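PDB 2VRS: sigma-C capsid protein from Avian reovirus, which serves as the cell-attachment protein of the virion, a homotrimeric fibre protein that also induces apoptosis of the cell. Local coordinates for residues T139-P142 / S143-R147. Sequence-based numbering, arbitrary orientation.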
loop_
_atom_site.group_PDB
_atom_site.type_symbol
_atom_site.label_atom_id
_atom_site.label_comp_id
_atom_site.label_asym_id
_atom_site.label_seq_id
_atom_site.Cartn_x
_atom_site.Cartn_y
_atom_site.Cartn_z
ATOM N N THR C 139 -19.405 21.545 11.578
ATOM C CA THR C 139 -20.775 21.911 11.950
ATOM C C THR C 139 -21.716 20.727 12.197
ATOM O O THR C 139 -22.540 20.753 13.141
ATOM C CB THR C 139 -21.344 22.918 10.936
ATOM O OG1 THR C 139 -20.630 24.146 11.123
ATOM C CG2 THR C 139 -22.807 23.171 11.187
ATOM N N HIS C 140 -21.601 19.706 11.365
ATOM C CA HIS C 140 -22.414 18.507 11.525
ATOM C C HIS C 140 -21.470 17.338 11.206
ATOM O O HIS C 140 -21.259 16.994 10.041
ATOM C CB HIS C 140 -23.608 18.575 10.567
ATOM C CG HIS C 140 -24.650 17.539 10.838
ATOM N ND1 HIS C 140 -24.901 16.495 9.971
ATOM C CD2 HIS C 140 -25.491 17.373 11.881
ATOM C CE1 HIS C 140 -25.849 15.726 10.476
ATOM N NE2 HIS C 140 -26.200 16.222 11.647
ATOM N N ILE C 141 -20.871 16.794 12.256
ATOM C CA ILE C 141 -19.812 15.787 12.171
ATOM C C ILE C 141 -20.209 14.628 11.247
ATOM O O ILE C 141 -21.293 14.079 11.395
ATOM C CB ILE C 141 -19.473 15.229 13.597
ATOM C CG1 ILE C 141 -19.217 16.364 14.615
ATOM C CG2 ILE C 141 -18.296 14.263 13.540
ATOM C CD1 ILE C 141 -17.749 16.820 14.774
ATOM N N PRO C 142 -19.359 14.294 10.249
ATOM C CA PRO C 142 -19.600 13.090 9.446
ATOM C C PRO C 142 -19.609 11.837 10.322
ATOM O O PRO C 142 -18.872 11.782 11.319
ATOM C CB PRO C 142 -18.386 13.052 8.506
ATOM C CG PRO C 142 -17.956 14.468 8.406
ATOM C CD PRO C 142 -18.155 15.009 9.789
ATOM N N SER C 143 -20.444 10.858 9.961
ATOM C CA SER C 143 -20.453 9.547 10.636
ATOM C C SER C 143 -19.083 8.884 10.593
ATOM O O SER C 143 -18.554 8.472 11.629
ATOM C CB SER C 143 -21.505 8.615 10.025
ATOM O OG SER C 143 -22.694 8.666 10.780
ATOM N N ASP C 144 -18.496 8.809 9.392
ATOM C CA ASP C 144 -17.183 8.159 9.219
ATOM C C ASP C 144 -15.999 9.037 9.683
ATOM O O ASP C 144 -15.059 9.330 8.880
ATOM C CB ASP C 144 -16.976 7.677 7.770
ATOM C CG ASP C 144 -17.888 6.519 7.393
ATOM O OD1 ASP C 144 -18.640 6.007 8.256
ATOM O OD2 ASP C 144 -17.836 6.103 6.219
ATOM N N LEU C 145 -16.012 9.393 10.974
ATOM C CA LEU C 145 -14.916 10.232 11.572
ATOM C C LEU C 145 -13.478 9.705 11.425
ATOM O O LEU C 145 -12.500 10.498 11.385
ATOM C CB LEU C 145 -15.205 10.563 13.044
ATOM C CG LEU C 145 -14.735 11.933 13.555
ATOM C CD1 LEU C 145 -15.065 13.091 12.586
ATOM C CD2 LEU C 145 -15.310 12.222 14.921
ATOM N N ALA C 146 -13.344 8.389 11.315
ATOM C CA ALA C 146 -12.038 7.765 11.232
ATOM C C ALA C 146 -11.293 8.265 10.004
ATOM O O ALA C 146 -10.076 8.313 10.007
ATOM C CB ALA C 146 -12.168 6.275 11.186
ATOM N N ARG C 147 -12.037 8.680 8.979
ATOM C CA ARG C 147 -11.377 9.137 7.702
ATOM C C ARG C 147 -10.784 10.536 7.812
ATOM O O ARG C 147 -10.178 11.011 6.841
ATOM C CB ARG C 147 -12.344 9.116 6.531
ATOM C CG ARG C 147 -13.027 7.743 6.292
ATOM C CD ARG C 147 -12.211 6.786 5.437
ATOM N NE ARG C 147 -10.884 6.463 5.987
ATOM C CZ ARG C 147 -10.634 5.565 6.940
ATOM N NH1 ARG C 147 -11.621 4.870 7.505
ATOM N NH2 ARG C 147 -9.378 5.375 7.337
#
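Ile141 and Leu145 meet on the surface of the C-terminal β-barrel domain, in the loop that runs from strand 128-134 to helix 152-155. The approach begins at Thr139, whose backbone is hydrogen-bonded to that of Arg86 in strand 81-92. At Ile141 the side-chain contact starts. Its chi1 of -50° puts CG1 beside the backbone N and turns the CG2 methyl anti to that N, on the flank of the carbonyl carbon. The touching is therefore done by the β-branch methyl: CG2 of Ile141 lies 3.6 Å from CD1 and 3.9 Å from CD2 of Leu145. One methyl thus faces both ends of the leucine fork, and the two side chains meet at a slant. Leu145 also touches Leu135 and Arg184 of neighbouring loops.

Pro142 follows, and the chain bends beyond it. Its carbonyl O stands 3.7 Å from Leu145 N, and no hydrogen bond joins them. Leu145 N instead makes a weak bond to Ser143 O (2.8 Å), closing an inverse gamma turn centred on Asp144, as the phi/psi of -77°/60° confirms. This tight turn carries the chain into the 3-10 segment that begins at Leu145, where Arg147 N bonds to Asp144 O at 3.1 Å. The Pro142 ring packs on Phe85 of strand 81-92 and on Leu148.

No hydrogen bond links 139-142 to 143-147. The chemistry implies a division of labour: a weak backbone bond closes the gamma turn and the Arg147 N to Asp144 O bond belongs to the 3-10 turn after it, while across the two segments the side-chain contribution is the Ile141-Leu145 methyl contact, a dispersion interaction with at most a modest hydrophobic gain at this exposed site.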